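Local structure of AimR transcriptional regulator (Bacillus phage phi3T, 5ZVV) at residues Q111-G114 against K115-L119; L180-G183 against F184-S188; F240-Y243 against D244-K247; A257-P260 against V261-E264; E309-E312 against I313-L317. The protein activates transcription of the phage aimX locus as a homodimer, apparently promoting lytic replication until the arbitrium peptide binds it and turns it into an inactive monomer. One frame throughout, in Å; residues are numbered along the deposited sequence.

Contact 1 (Q111-G114 against K115-L119); sequences QEWG and KVYSL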
loop_
_atom_site.group_PDB
_atom_site.type_symbol
_atom_site.label_atom_id
_atom_site.label_comp_id
_atom_site.label_asym_id
_atom_site.label_seq_id
_atom_site.Cartn_x
_atom_site.Cartn_y
_atom_site.Cartn_z
ATOM N N GLN A 111 -31.881 1.696 -4.036
ATOM C CA GLN A 111 -31.006 1.798 -5.201
ATOM C C GLN A 111 -29.557 2.005 -4.783
ATOM O O GLN A 111 -28.640 1.431 -5.381
ATOM C CB GLN A 111 -31.457 2.945 -6.105
ATOM C CG GLN A 111 -32.831 2.777 -6.711
ATOM C CD GLN A 111 -33.228 3.965 -7.566
ATOM O OE1 GLN A 111 -32.411 4.847 -7.840
ATOM N NE2 GLN A 111 -34.488 3.999 -7.987
ATOM N N GLU A 112 -29.336 2.825 -3.756
ATOM C CA GLU A 112 -27.986 3.095 -3.280
ATOM C C GLU A 112 -27.337 1.833 -2.726
ATOM O O GLU A 112 -26.187 1.512 -3.057
ATOM C CB GLU A 112 -28.044 4.202 -2.227
ATOM C CG GLU A 112 -26.805 4.374 -1.383
ATOM C CD GLU A 112 -26.978 5.483 -0.366
ATOM O OE1 GLU A 112 -27.609 6.504 -0.712
ATOM O OE2 GLU A 112 -26.506 5.327 0.779
ATOM N N TRP A 113 -28.066 1.099 -1.879
ATOM C CA TRP A 113 -27.565 -0.180 -1.383
ATOM C C TRP A 113 -27.258 -1.130 -2.532
ATOM O O TRP A 113 -26.224 -1.807 -2.532
ATOM C CB TRP A 113 -28.586 -0.815 -0.440
ATOM C CG TRP A 113 -28.562 -0.268 0.950
ATOM C CD1 TRP A 113 -28.809 1.019 1.331
ATOM C CD2 TRP A 113 -28.298 -1.001 2.152
ATOM N NE1 TRP A 113 -28.705 1.135 2.697
ATOM C CE2 TRP A 113 -28.393 -0.091 3.224
ATOM C CE3 TRP A 113 -27.984 -2.338 2.425
ATOM C CZ2 TRP A 113 -28.188 -0.475 4.550
ATOM C CZ3 TRP A 113 -27.784 -2.718 3.742
ATOM C CH2 TRP A 113 -27.885 -1.787 4.789
ATOM N N GLY A 114 -28.150 -1.190 -3.521
ATOM C CA GLY A 114 -27.933 -2.085 -4.644
ATOM C C GLY A 114 -26.697 -1.726 -5.441
ATOM O O GLY A 114 -25.966 -2.606 -5.900
ATOM N N LYS A 115 -26.439 -0.428 -5.609
ATOM C CA LYS A 115 -25.274 -0.004 -6.376
ATOM C C LYS A 115 -23.986 -0.253 -5.604
ATOM O O LYS A 115 -22.983 -0.685 -6.185
ATOM C CB LYS A 115 -25.410 1.471 -6.757
ATOM C CG LYS A 115 -26.436 1.713 -7.856
ATOM C CD LYS A 115 -27.152 3.046 -7.693
ATOM C CE LYS A 115 -26.220 4.224 -7.892
ATOM N NZ LYS A 115 -26.930 5.521 -7.700
ATOM N N VAL A 116 -23.996 -0.003 -4.292
ATOM C CA VAL A 116 -22.792 -0.219 -3.494
ATOM C C VAL A 116 -22.465 -1.705 -3.414
ATOM O O VAL A 116 -21.313 -2.112 -3.598
ATOM C CB VAL A 116 -22.948 0.406 -2.097
ATOM C CG1 VAL A 116 -21.756 0.050 -1.222
ATOM C CG2 VAL A 116 -23.085 1.914 -2.210
ATOM N N TYR A 117 -23.472 -2.541 -3.143
ATOM C CA TYR A 117 -23.225 -3.978 -3.100
ATOM C C TYR A 117 -22.896 -4.528 -4.481
ATOM O O TYR A 117 -22.154 -5.511 -4.595
ATOM C CB TYR A 117 -24.426 -4.707 -2.501
ATOM C CG TYR A 117 -24.410 -4.713 -0.989
ATOM C CD1 TYR A 117 -24.868 -3.619 -0.264
ATOM C CD2 TYR A 117 -23.920 -5.805 -0.287
ATOM C CE1 TYR A 117 -24.845 -3.619 1.119
ATOM C CE2 TYR A 117 -23.893 -5.814 1.095
ATOM C CZ TYR A 117 -24.356 -4.719 1.791
ATOM O OH TYR A 117 -24.333 -4.732 3.164
ATOM N N SER A 118 -23.430 -3.912 -5.536
ATOM C CA SER A 118 -23.033 -4.295 -6.885
ATOM C C SER A 118 -21.551 -4.025 -7.109
ATOM O O SER A 118 -20.838 -4.868 -7.669
ATOM C CB SER A 118 -23.882 -3.548 -7.913
ATOM O OG SER A 118 -23.589 -3.990 -9.225
ATOM N N LEU A 119 -21.067 -2.856 -6.671
ATOM C CA LEU A 119 -19.635 -2.575 -6.745
ATOM C C LEU A 119 -18.835 -3.574 -5.921
ATOM O O LEU A 119 -17.791 -4.064 -6.368
ATOM C CB LEU A 119 -19.348 -1.150 -6.271
ATOM C CG LEU A 119 -19.886 0.003 -7.119
ATOM C CD1 LEU A 119 -19.509 1.331 -6.489
ATOM C CD2 LEU A 119 -19.359 -0.085 -8.538
#
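With chi1 of -80° in Trp113 and -83° in Tyr117, both residues carry CG beside the backbone N and anti to the carbonyl carbon, and this shared setting sends the two aromatic side chains off one flank of the helix side by side, pointing the same way. Their planes are only 12° apart, yet the centroids of the tyrosine ring and the six-membered tryptophan ring stand 5.8 Å apart, so the rings are slid past one another and barely overlap. The touch is between Trp113 CE3 and Tyr117 CE1, at 3.6 Å. The backbone ties the same pair: Tyr117 N donates to Trp113 O at 2.9 Å in a nearly straight bond, and Trp113 O also lies in the plane of the tyrosine ring at its edge, 3.2 Å from Tyr117 CD1. Lys115 bends so that its CD comes within 3.2 Å of Gln111 O, one turn earlier, the acceptor of its own amide N-H. Beyond the helix, Tyr117 OH is hydrogen-bonded to Glu84 and the tyrosine ring stacks with Phe150. Within helix 108-124 the aromatic pair thus forms a buried flank, packed on Val83 of helix 77-88, Met147 of helix 145-161, and Ile185 and Phe189 of helix 184-203.

Contact 2 (L180-G183 against F184-S188); sequences LPEG and FIKES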
loop_
_atom_site.group_PDB
_atom_site.type_symbol
_atom_site.label_atom_id
_atom_site.label_comp_id
_atom_site.label_asym_id
_atom_site.label_seq_id
_atom_site.Cartn_x
_atom_site.Cartn_y
_atom_site.Cartn_z
ATOM N N LEU A 180 -23.026 4.837 12.826
ATOM C CA LEU A 180 -24.007 3.801 12.519
ATOM C C LEU A 180 -24.992 3.658 13.661
ATOM O O LEU A 180 -24.571 3.549 14.822
ATOM C CB LEU A 180 -23.317 2.461 12.275
ATOM C CG LEU A 180 -22.382 2.342 11.078
ATOM C CD1 LEU A 180 -21.731 0.969 11.074
ATOM C CD2 LEU A 180 -23.148 2.581 9.792
ATOM N N PRO A 181 -26.293 3.653 13.390
ATOM C CA PRO A 181 -27.259 3.343 14.445
ATOM C C PRO A 181 -27.161 1.881 14.850
ATOM O O PRO A 181 -26.716 1.022 14.087
ATOM C CB PRO A 181 -28.613 3.654 13.796
ATOM C CG PRO A 181 -28.365 3.489 12.334
ATOM C CD PRO A 181 -26.947 3.932 12.100
ATOM N N GLU A 182 -27.570 1.611 16.085
ATOM C CA GLU A 182 -27.545 0.253 16.606
ATOM C C GLU A 182 -28.543 -0.625 15.858
ATOM O O GLU A 182 -29.610 -0.170 15.443
ATOM C CB GLU A 182 -27.872 0.248 18.100
ATOM C CG GLU A 182 -27.007 1.180 18.928
ATOM C CD GLU A 182 -25.560 0.736 18.981
ATOM O OE1 GLU A 182 -25.306 -0.464 19.221
ATOM O OE2 GLU A 182 -24.675 1.590 18.777
ATOM N N GLY A 183 -28.192 -1.888 15.689
ATOM C CA GLY A 183 -29.114 -2.843 15.114
ATOM C C GLY A 183 -28.394 -3.925 14.334
ATOM O O GLY A 183 -27.187 -4.117 14.452
ATOM N N PHE A 184 -29.186 -4.627 13.520
ATOM C CA PHE A 184 -28.708 -5.801 12.793
ATOM C C PHE A 184 -27.541 -5.459 11.871
ATOM O O PHE A 184 -26.509 -6.144 11.871
ATOM C CB PHE A 184 -29.877 -6.402 12.008
ATOM C CG PHE A 184 -29.479 -7.433 11.004
ATOM C CD1 PHE A 184 -29.275 -8.748 11.385
ATOM C CD2 PHE A 184 -29.329 -7.093 9.669
ATOM C CE1 PHE A 184 -28.915 -9.702 10.455
ATOM C CE2 PHE A 184 -28.969 -8.043 8.737
ATOM C CZ PHE A 184 -28.765 -9.349 9.130
ATOM N N ILE A 185 -27.693 -4.401 11.069
ATOM C CA ILE A 185 -26.660 -4.033 10.104
ATOM C C ILE A 185 -25.354 -3.695 10.813
ATOM O O ILE A 185 -24.273 -4.134 10.398
ATOM C CB ILE A 185 -27.148 -2.866 9.224
ATOM C CG1 ILE A 185 -28.266 -3.338 8.293
ATOM C CG2 ILE A 185 -25.998 -2.269 8.425
ATOM C CD1 ILE A 185 -27.810 -4.357 7.267
ATOM N N LYS A 186 -25.433 -2.920 11.902
ATOM C CA LYS A 186 -24.222 -2.495 12.598
ATOM C C LYS A 186 -23.493 -3.676 13.226
ATOM O O LYS A 186 -22.257 -3.719 13.224
ATOM C CB LYS A 186 -24.566 -1.448 13.661
ATOM C CG LYS A 186 -23.353 -0.854 14.366
ATOM C CD LYS A 186 -23.750 0.276 15.306
ATOM C CE LYS A 186 -22.547 0.799 16.072
ATOM N NZ LYS A 186 -22.838 2.085 16.756
ATOM N N GLU A 187 -24.234 -4.648 13.763
ATOM C CA GLU A 187 -23.594 -5.844 14.305
ATOM C C GLU A 187 -22.958 -6.681 13.199
ATOM O O GLU A 187 -21.866 -7.239 13.380
ATOM C CB GLU A 187 -24.610 -6.671 15.094
ATOM C CG GLU A 187 -25.186 -5.943 16.296
ATOM C CD GLU A 187 -24.111 -5.485 17.259
ATOM O OE1 GLU A 187 -23.356 -6.345 17.763
ATOM O OE2 GLU A 187 -24.010 -4.265 17.501
ATOM N N SER A 188 -23.628 -6.780 12.047
ATOM C CA SER A 188 -23.050 -7.499 10.913
ATOM C C SER A 188 -21.735 -6.861 10.476
ATOM O O SER A 188 -20.713 -7.546 10.311
ATOM C CB SER A 188 -24.053 -7.529 9.757
ATOM O OG SER A 188 -23.662 -8.450 8.752
HETATM O O HOH W 1 -27.899 -1.259 12.518
#
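Lys186 runs as a straight rod back from the first turn of its helix along the preceding loop, and the side chains of Leu180 and Glu182 each cross it obliquely. Its CG lies anti to the backbone N (chi1 -175°) and every later torsion is extended, which carries the ammonium group to the loop residues. Along the way, Lys186 CD passes 3.8 Å from Leu180 CB, an apolar touch, and 3.3 Å from Pro181 O. At the end, two acceptors of this contact grip Lys186 NZ: Leu180 O at 3.0 Å, and Glu182 OE2 at 2.8 Å in a salt bridge. Glu182 starts away from the helix, but its chain bends at chi2 (-67°) and brings the carboxylate back, so that NZ meets OE2 from above the carboxylate plane, 41° out of it. Phe177 O is a further hydrogen-bond partner of NZ, and the buried lysine end is therefore held by two carbonyls and one carboxylate. Gly183 is the N-cap, in a backbone conformation open to glycine but hardly to other residues; its own O accepts from Glu187 N at 3.1 Å. A water bridges the turn, donating to Pro181 O and accepting from Lys186 N, both at 3.0 Å. The contact opens helix 184-203 after the loop from helix 165-173, with Leu180 resting on Phe149 and Ile185 on Glu146 of helix 145-161, while Phe184 touches Gln81 of helix 77-88.

Contact 3 (F240-Y243 against D244-K247); sequences FEDY and DEAK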
loop_
_atom_site.group_PDB
_atom_site.type_symbol
_atom_site.label_atom_id
_atom_site.label_comp_id
_atom_site.label_asym_id
_atom_site.label_seq_id
_atom_site.Cartn_x
_atom_site.Cartn_y
_atom_site.Cartn_z
ATOM N N PHE A 240 2.103 -22.937 16.412
ATOM C CA PHE A 240 3.445 -23.194 16.918
ATOM C C PHE A 240 3.525 -23.220 18.440
ATOM O O PHE A 240 4.618 -23.406 18.981
ATOM C CB PHE A 240 4.420 -22.150 16.368
ATOM C CG PHE A 240 4.468 -22.105 14.870
ATOM C CD1 PHE A 240 5.264 -22.989 14.160
ATOM C CD2 PHE A 240 3.703 -21.188 14.170
ATOM C CE1 PHE A 240 5.303 -22.954 12.778
ATOM C CE2 PHE A 240 3.739 -21.145 12.789
ATOM C CZ PHE A 240 4.540 -22.029 12.091
ATOM N N GLU A 241 2.405 -23.054 19.142
ATOM C CA GLU A 241 2.406 -23.032 20.603
ATOM C C GLU A 241 1.941 -24.344 21.222
ATOM O O GLU A 241 2.610 -24.880 22.109
ATOM C CB GLU A 241 1.528 -21.885 21.117
ATOM C CG GLU A 241 2.056 -20.499 20.800
ATOM C CD GLU A 241 1.202 -19.401 21.405
ATOM O OE1 GLU A 241 0.287 -19.722 22.193
ATOM O OE2 GLU A 241 1.448 -18.218 21.091
ATOM N N ASP A 242 0.805 -24.873 20.775
ATOM C CA ASP A 242 0.180 -26.022 21.423
ATOM C C ASP A 242 -0.614 -26.788 20.376
ATOM O O ASP A 242 -1.519 -26.227 19.753
ATOM C CB ASP A 242 -0.729 -25.564 22.572
ATOM C CG ASP A 242 -1.216 -26.711 23.441
ATOM O OD1 ASP A 242 -1.457 -27.818 22.920
ATOM O OD2 ASP A 242 -1.367 -26.498 24.662
ATOM N N TYR A 243 -0.284 -28.069 20.193
ATOM C CA TYR A 243 -0.996 -28.873 19.205
ATOM C C TYR A 243 -2.448 -29.082 19.612
ATOM O O TYR A 243 -3.364 -28.872 18.809
ATOM C CB TYR A 243 -0.302 -30.223 19.013
ATOM C CG TYR A 243 -1.055 -31.135 18.069
ATOM C CD1 TYR A 243 -0.969 -30.960 16.694
ATOM C CD2 TYR A 243 -1.869 -32.153 18.549
ATOM C CE1 TYR A 243 -1.665 -31.778 15.825
ATOM C CE2 TYR A 243 -2.568 -32.977 17.684
ATOM C CZ TYR A 243 -2.461 -32.783 16.324
ATOM O OH TYR A 243 -3.152 -33.596 15.457
ATOM N N ASP A 244 -2.675 -29.484 20.864
ATOM C CA ASP A 244 -4.014 -29.873 21.296
ATOM C C ASP A 244 -4.976 -28.690 21.298
ATOM O O ASP A 244 -6.153 -28.841 20.952
ATOM C CB ASP A 244 -3.934 -30.515 22.679
ATOM C CG ASP A 244 -2.946 -31.665 22.725
ATOM O OD1 ASP A 244 -3.270 -32.752 22.207
ATOM O OD2 ASP A 244 -1.834 -31.473 23.258
ATOM N N GLU A 245 -4.497 -27.502 21.676
ATOM C CA GLU A 245 -5.378 -26.337 21.708
ATOM C C GLU A 245 -5.691 -25.839 20.302
ATOM O O GLU A 245 -6.843 -25.494 20.002
ATOM C CB GLU A 245 -4.753 -25.229 22.555
ATOM C CG GLU A 245 -4.751 -25.539 24.044
ATOM C CD GLU A 245 -6.148 -25.791 24.582
ATOM O OE1 GLU A 245 -7.075 -25.045 24.198
ATOM O OE2 GLU A 245 -6.323 -26.738 25.378
ATOM N N ALA A 246 -4.681 -25.790 19.430
ATOM C CA ALA A 246 -4.925 -25.444 18.031
ATOM C C ALA A 246 -5.927 -26.402 17.404
ATOM O O ALA A 246 -6.905 -25.977 16.774
ATOM C CB ALA A 246 -3.610 -25.456 17.249
ATOM N N LYS A 247 -5.704 -27.706 17.584
ATOM C CA LYS A 247 -6.630 -28.702 17.060
ATOM C C LYS A 247 -8.025 -28.519 17.645
ATOM O O LYS A 247 -9.027 -28.725 16.952
ATOM C CB LYS A 247 -6.103 -30.106 17.355
ATOM C CG LYS A 247 -6.997 -31.229 16.857
ATOM C CD LYS A 247 -6.424 -32.589 17.233
ATOM C CE LYS A 247 -7.266 -33.724 16.669
ATOM N NZ LYS A 247 -6.738 -35.060 17.054
#
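Capping bonds come first: Asp242, at the N-cap of helix 243-252, turns OD1 onto two backbone N-H groups of the first turn, both weakly held. Asp244 N lies 2.9 Å from Asp242 OD1 but at a strongly bent N-H...O angle of 122°, whereas Glu245 N is farther from the same OD1, at 3.3 Å, with a straighter approach of 162°. The regular helical bonds follow, with Asp242 O accepting from Ala246 N at 3.2 Å and Tyr243 O from Lys247 N at 2.9 Å. Van der Waals contact is made where Tyr243 and Lys247 cross: the fully extended lysine, with CG anti to the backbone N (chi1 180°), brings its CD to 3.9 Å from both CE2 and OH of the tyrosine. The last group is electrostatic. Asp242 OD1 and Asp244 OD2 are 3.7 Å apart, a crowding of negative charge that the helix N-terminus would probably offset in part. Glu245 leads its carboxylate away to a salt bridge with Lys248. In the fold, this helix start follows the loop from helix 224-237, and both Tyr243 and Lys247 lie against Leu273 of helix 260-277; the tyrosine ring also meets Trp277, and Lys247 reaches Trp283 in the loop beyond.

Contact 4 (A257-P260 against V261-E264); sequences AKNP and VHQE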
loop_
_atom_site.group_PDB
_atom_site.type_symbol
_atom_site.label_atom_id
_atom_site.label_comp_id
_atom_site.label_asym_id
_atom_site.label_seq_id
_atom_site.Cartn_x
_atom_site.Cartn_y
_atom_site.Cartn_z
ATOM N N ALA A 257 -18.786 -25.101 9.128
ATOM C CA ALA A 257 -18.426 -25.351 7.735
ATOM C C ALA A 257 -19.622 -25.989 7.036
ATOM O O ALA A 257 -20.011 -27.115 7.360
ATOM C CB ALA A 257 -17.190 -26.242 7.651
ATOM N N LYS A 258 -20.204 -25.271 6.076
ATOM C CA LYS A 258 -21.446 -25.693 5.436
ATOM C C LYS A 258 -21.288 -25.981 3.950
ATOM O O LYS A 258 -22.297 -26.161 3.256
ATOM C CB LYS A 258 -22.532 -24.634 5.647
ATOM C CG LYS A 258 -22.877 -24.402 7.108
ATOM C CD LYS A 258 -23.217 -25.713 7.797
ATOM C CE LYS A 258 -23.503 -25.508 9.276
ATOM N NZ LYS A 258 -23.785 -26.799 9.968
ATOM N N ASN A 259 -20.062 -26.022 3.444
ATOM C CA ASN A 259 -19.800 -26.327 2.047
ATOM C C ASN A 259 -18.440 -27.012 1.962
ATOM O O ASN A 259 -17.622 -26.875 2.874
ATOM C CB ASN A 259 -19.831 -25.064 1.173
ATOM C CG ASN A 259 -18.869 -23.998 1.646
ATOM O OD1 ASN A 259 -17.656 -24.144 1.521
ATOM N ND2 ASN A 259 -19.410 -22.909 2.182
ATOM N N PRO A 260 -18.190 -27.771 0.894
ATOM C CA PRO A 260 -16.920 -28.520 0.826
ATOM C C PRO A 260 -15.684 -27.640 0.764
ATOM O O PRO A 260 -14.599 -28.108 1.127
ATOM C CB PRO A 260 -17.074 -29.368 -0.450
ATOM C CG PRO A 260 -18.178 -28.723 -1.225
ATOM C CD PRO A 260 -19.097 -28.124 -0.207
ATOM N N VAL A 261 -15.805 -26.383 0.335
ATOM C CA VAL A 261 -14.632 -25.513 0.260
ATOM C C VAL A 261 -14.110 -25.199 1.658
ATOM O O VAL A 261 -12.914 -25.347 1.947
ATOM C CB VAL A 261 -14.967 -24.232 -0.525
ATOM C CG1 VAL A 261 -13.848 -23.213 -0.379
ATOM C CG2 VAL A 261 -15.203 -24.560 -1.995
ATOM N N HIS A 262 -15.000 -24.759 2.550
ATOM C CA HIS A 262 -14.604 -24.540 3.937
ATOM C C HIS A 262 -14.171 -25.839 4.598
ATOM O O HIS A 262 -13.257 -25.836 5.431
ATOM C CB HIS A 262 -15.753 -23.897 4.712
ATOM C CG HIS A 262 -16.077 -22.508 4.259
ATOM N ND1 HIS A 262 -17.209 -21.835 4.663
ATOM C CD2 HIS A 262 -15.409 -21.663 3.437
ATOM C CE1 HIS A 262 -17.228 -20.636 4.107
ATOM N NE2 HIS A 262 -16.149 -20.509 3.356
ATOM N N GLN A 263 -14.798 -26.960 4.227
ATOM C CA GLN A 263 -14.403 -28.245 4.793
ATOM C C GLN A 263 -12.968 -28.589 4.423
ATOM O O GLN A 263 -12.199 -29.059 5.267
ATOM C CB GLN A 263 -15.350 -29.349 4.325
ATOM C CG GLN A 263 -15.112 -30.682 5.022
ATOM C CD GLN A 263 -15.431 -30.622 6.511
ATOM O OE1 GLN A 263 -16.559 -30.323 6.902
ATOM N NE2 GLN A 263 -14.436 -30.909 7.346
ATOM N N GLU A 264 -12.585 -28.362 3.163
ATOM C CA GLU A 264 -11.219 -28.654 2.748
ATOM C C GLU A 264 -10.232 -27.639 3.304
ATOM O O GLU A 264 -9.052 -27.963 3.485
ATOM C CB GLU A 264 -11.127 -28.712 1.223
ATOM C CG GLU A 264 -11.720 -29.978 0.628
ATOM C CD GLU A 264 -11.437 -30.117 -0.855
ATOM O OE1 GLU A 264 -10.925 -29.153 -1.461
ATOM O OE2 GLU A 264 -11.729 -31.194 -1.416
HETATM O O HOH W 2 -19.578 -22.485 5.927
#
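The backbone leaves the loop in an extended conformation at Asn259 (phi -150°, psi 158°) and turns helical at Pro260, which makes Asn259 the N-cap of helix 260-277, its carbonyl O accepting from Gln263 N at 3.1 Å. The cap itself is made by the side chain: OD1 of Asn259 takes the His262 N-H at 2.9 Å, an almost straight bond whose donor is tilted out of the amide's carbonyl plane. A chi1 of 56°, with CG between the backbone N and the carbonyl carbon, folds the asparagine back over the first turn for this. The same fold places ND2 over one face of the His262 imidazole, 3.4 Å above its plane and offset toward the rim, with the two side chains crossing and their planes inclined to each other. From the loop, Ala257 touches the same residue, its CB 4.0 Å from His262 CB. Farther out, the imidazole stacks with Phe228 and meets Phe229 edge-to-face, both on helix 224-237, while Gln263 turns its amide to Gln254 and Asp267. A water lies in the imidazole plane at its edge and links the ring to the loop, 2.8 Å from His262 ND1 and 2.9 Å from Lys258 N.

Contact 5 (E309-E312 against I313-L317); sequences EATE and ILDEL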
loop_
_atom_site.group_PDB
_atom_site.type_symbol
_atom_site.label_atom_id
_atom_site.label_comp_id
_atom_site.label_asym_id
_atom_site.label_seq_id
_atom_site.Cartn_x
_atom_site.Cartn_y
_atom_site.Cartn_z
ATOM N N GLU A 309 7.492 -39.653 -3.867
ATOM C CA GLU A 309 6.159 -39.127 -4.151
ATOM C C GLU A 309 6.069 -37.637 -3.829
ATOM O O GLU A 309 5.474 -36.862 -4.593
ATOM C CB GLU A 309 5.115 -39.927 -3.369
ATOM C CG GLU A 309 4.900 -41.344 -3.902
ATOM C CD GLU A 309 4.222 -42.270 -2.901
ATOM O OE1 GLU A 309 4.761 -42.456 -1.791
ATOM O OE2 GLU A 309 3.149 -42.819 -3.227
ATOM N N ALA A 310 6.661 -37.218 -2.707
ATOM C CA ALA A 310 6.692 -35.801 -2.360
ATOM C C ALA A 310 7.412 -34.988 -3.430
ATOM O O ALA A 310 6.916 -33.948 -3.877
ATOM C CB ALA A 310 7.360 -35.610 -0.998
ATOM N N THR A 311 8.588 -35.456 -3.853
ATOM C CA THR A 311 9.342 -34.770 -4.895
ATOM C C THR A 311 8.583 -34.756 -6.214
ATOM O O THR A 311 8.711 -33.807 -6.994
ATOM C CB THR A 311 10.714 -35.430 -5.066
ATOM O OG1 THR A 311 11.435 -35.355 -3.829
ATOM C CG2 THR A 311 11.525 -34.738 -6.153
ATOM N N GLU A 312 7.781 -35.787 -6.478
ATOM C CA GLU A 312 6.925 -35.769 -7.660
ATOM C C GLU A 312 5.898 -34.645 -7.566
ATOM O O GLU A 312 5.711 -33.871 -8.516
ATOM C CB GLU A 312 6.240 -37.126 -7.821
ATOM C CG GLU A 312 5.595 -37.352 -9.171
ATOM C CD GLU A 312 5.299 -38.817 -9.425
ATOM O OE1 GLU A 312 5.253 -39.594 -8.445
ATOM O OE2 GLU A 312 5.122 -39.192 -10.605
ATOM N N ILE A 313 5.232 -34.532 -6.413
ATOM C CA ILE A 313 4.249 -33.466 -6.228
ATOM C C ILE A 313 4.908 -32.095 -6.358
ATOM O O ILE A 313 4.356 -31.183 -6.986
ATOM C CB ILE A 313 3.533 -33.631 -4.875
ATOM C CG1 ILE A 313 2.715 -34.923 -4.861
ATOM C CG2 ILE A 313 2.643 -32.430 -4.588
ATOM C CD1 ILE A 313 1.979 -35.163 -3.563
ATOM N N LEU A 314 6.101 -31.929 -5.781
ATOM C CA LEU A 314 6.778 -30.637 -5.851
ATOM C C LEU A 314 7.235 -30.324 -7.273
ATOM O O LEU A 314 7.200 -29.162 -7.703
ATOM C CB LEU A 314 7.960 -30.610 -4.881
ATOM C CG LEU A 314 7.607 -30.749 -3.394
ATOM C CD1 LEU A 314 8.856 -30.753 -2.530
ATOM C CD2 LEU A 314 6.659 -29.645 -2.948
ATOM N N ASP A 315 7.666 -31.346 -8.019
ATOM C CA ASP A 315 8.001 -31.156 -9.427
ATOM C C ASP A 315 6.786 -30.699 -10.220
ATOM O O ASP A 315 6.896 -29.827 -11.090
ATOM C CB ASP A 315 8.562 -32.447 -10.023
ATOM C CG ASP A 315 9.957 -32.767 -9.526
ATOM O OD1 ASP A 315 10.550 -31.930 -8.814
ATOM O OD2 ASP A 315 10.458 -33.866 -9.846
ATOM N N GLU A 316 5.617 -31.285 -9.941
ATOM C CA GLU A 316 4.394 -30.801 -10.572
ATOM C C GLU A 316 4.085 -29.371 -10.152
ATOM O O GLU A 316 3.567 -28.585 -10.953
ATOM C CB GLU A 316 3.222 -31.726 -10.231
ATOM C CG GLU A 316 2.040 -31.641 -11.196
ATOM C CD GLU A 316 1.123 -30.457 -10.930
ATOM O OE1 GLU A 316 1.088 -29.973 -9.779
ATOM O OE2 GLU A 316 0.438 -30.010 -11.875
ATOM N N LEU A 317 4.404 -29.011 -8.905
ATOM C CA LEU A 317 4.100 -27.670 -8.418
ATOM C C LEU A 317 5.003 -26.613 -9.042
ATOM O O LEU A 317 4.588 -25.458 -9.187
ATOM C CB LEU A 317 4.213 -27.626 -6.893
ATOM C CG LEU A 317 3.079 -28.302 -6.123
ATOM C CD1 LEU A 317 3.396 -28.389 -4.640
ATOM C CD2 LEU A 317 1.774 -27.555 -6.355
#
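Thr311 and Asp315 lie side by side one helical turn apart, and the threonine methyl CG2 comes 3.9 Å from Asp315 OD2. The backbone joins the same residues, Asp315 N donating to Thr311 O at 2.9 Å. Around this pair the regular helical bonds continue, from Ile313 N to Glu309 O, from Leu314 N to Ala310 O and from Glu316 N to Glu312 O. Two branched side chains lean back over the carbonyls of the preceding turn: Ile313 CG1 is 3.4 Å from Glu309 O, and Leu314 CG is 3.3 Å from Ala310 O. The torsion of Thr311 decides which branch meets the aspartate, because chi1 of -60° sets OG1 beside the backbone N and directs it to Ile307 O, its hydrogen-bond acceptor, leaving the methyl for Asp315. In the next shell, Ala310 packs on Tyr301 and Ile302 of helix 291-304, while Thr311 and Leu314 touch Ile337 of helix 324-338; Glu309, Glu312, Asp315 and Glu316 are exposed. Since Asp315 OD1 also stands 3.2 Å from Thr311 O, with both atoms acceptors, the carboxylate gains no bond there. The chemistry is thus that of an amphipathic helix, held together here by backbone bonds and packed through its apolar side on the neighbouring helices, with its negative charge turned toward solvent.

How the contacts relate
The five contacts follow one another along the chain of an all-helical protein of the TPR clan. Contacts 1 and 2 are the one pair that touches: their centres are 18 Å apart, and Trp113 CH2 of helix 108-124 packs 3.6 Å from Ile185 CD1 of helix 184-203. Contacts 3 and 4 begin the successive helices 243-252 and 260-277, with centres 22 Å apart and nearest atoms about 11 Å apart. Contact 5, on helix 307-318, lies about 14 Å from contact 4 at the nearest atoms and has its centre 49 Å from that of contact 2, across the chain's centre. Contacts 2, 3 and 4 fix helix starts and contacts 1 and 5 helix interiors, so together they mark how helices of the array begin and pack.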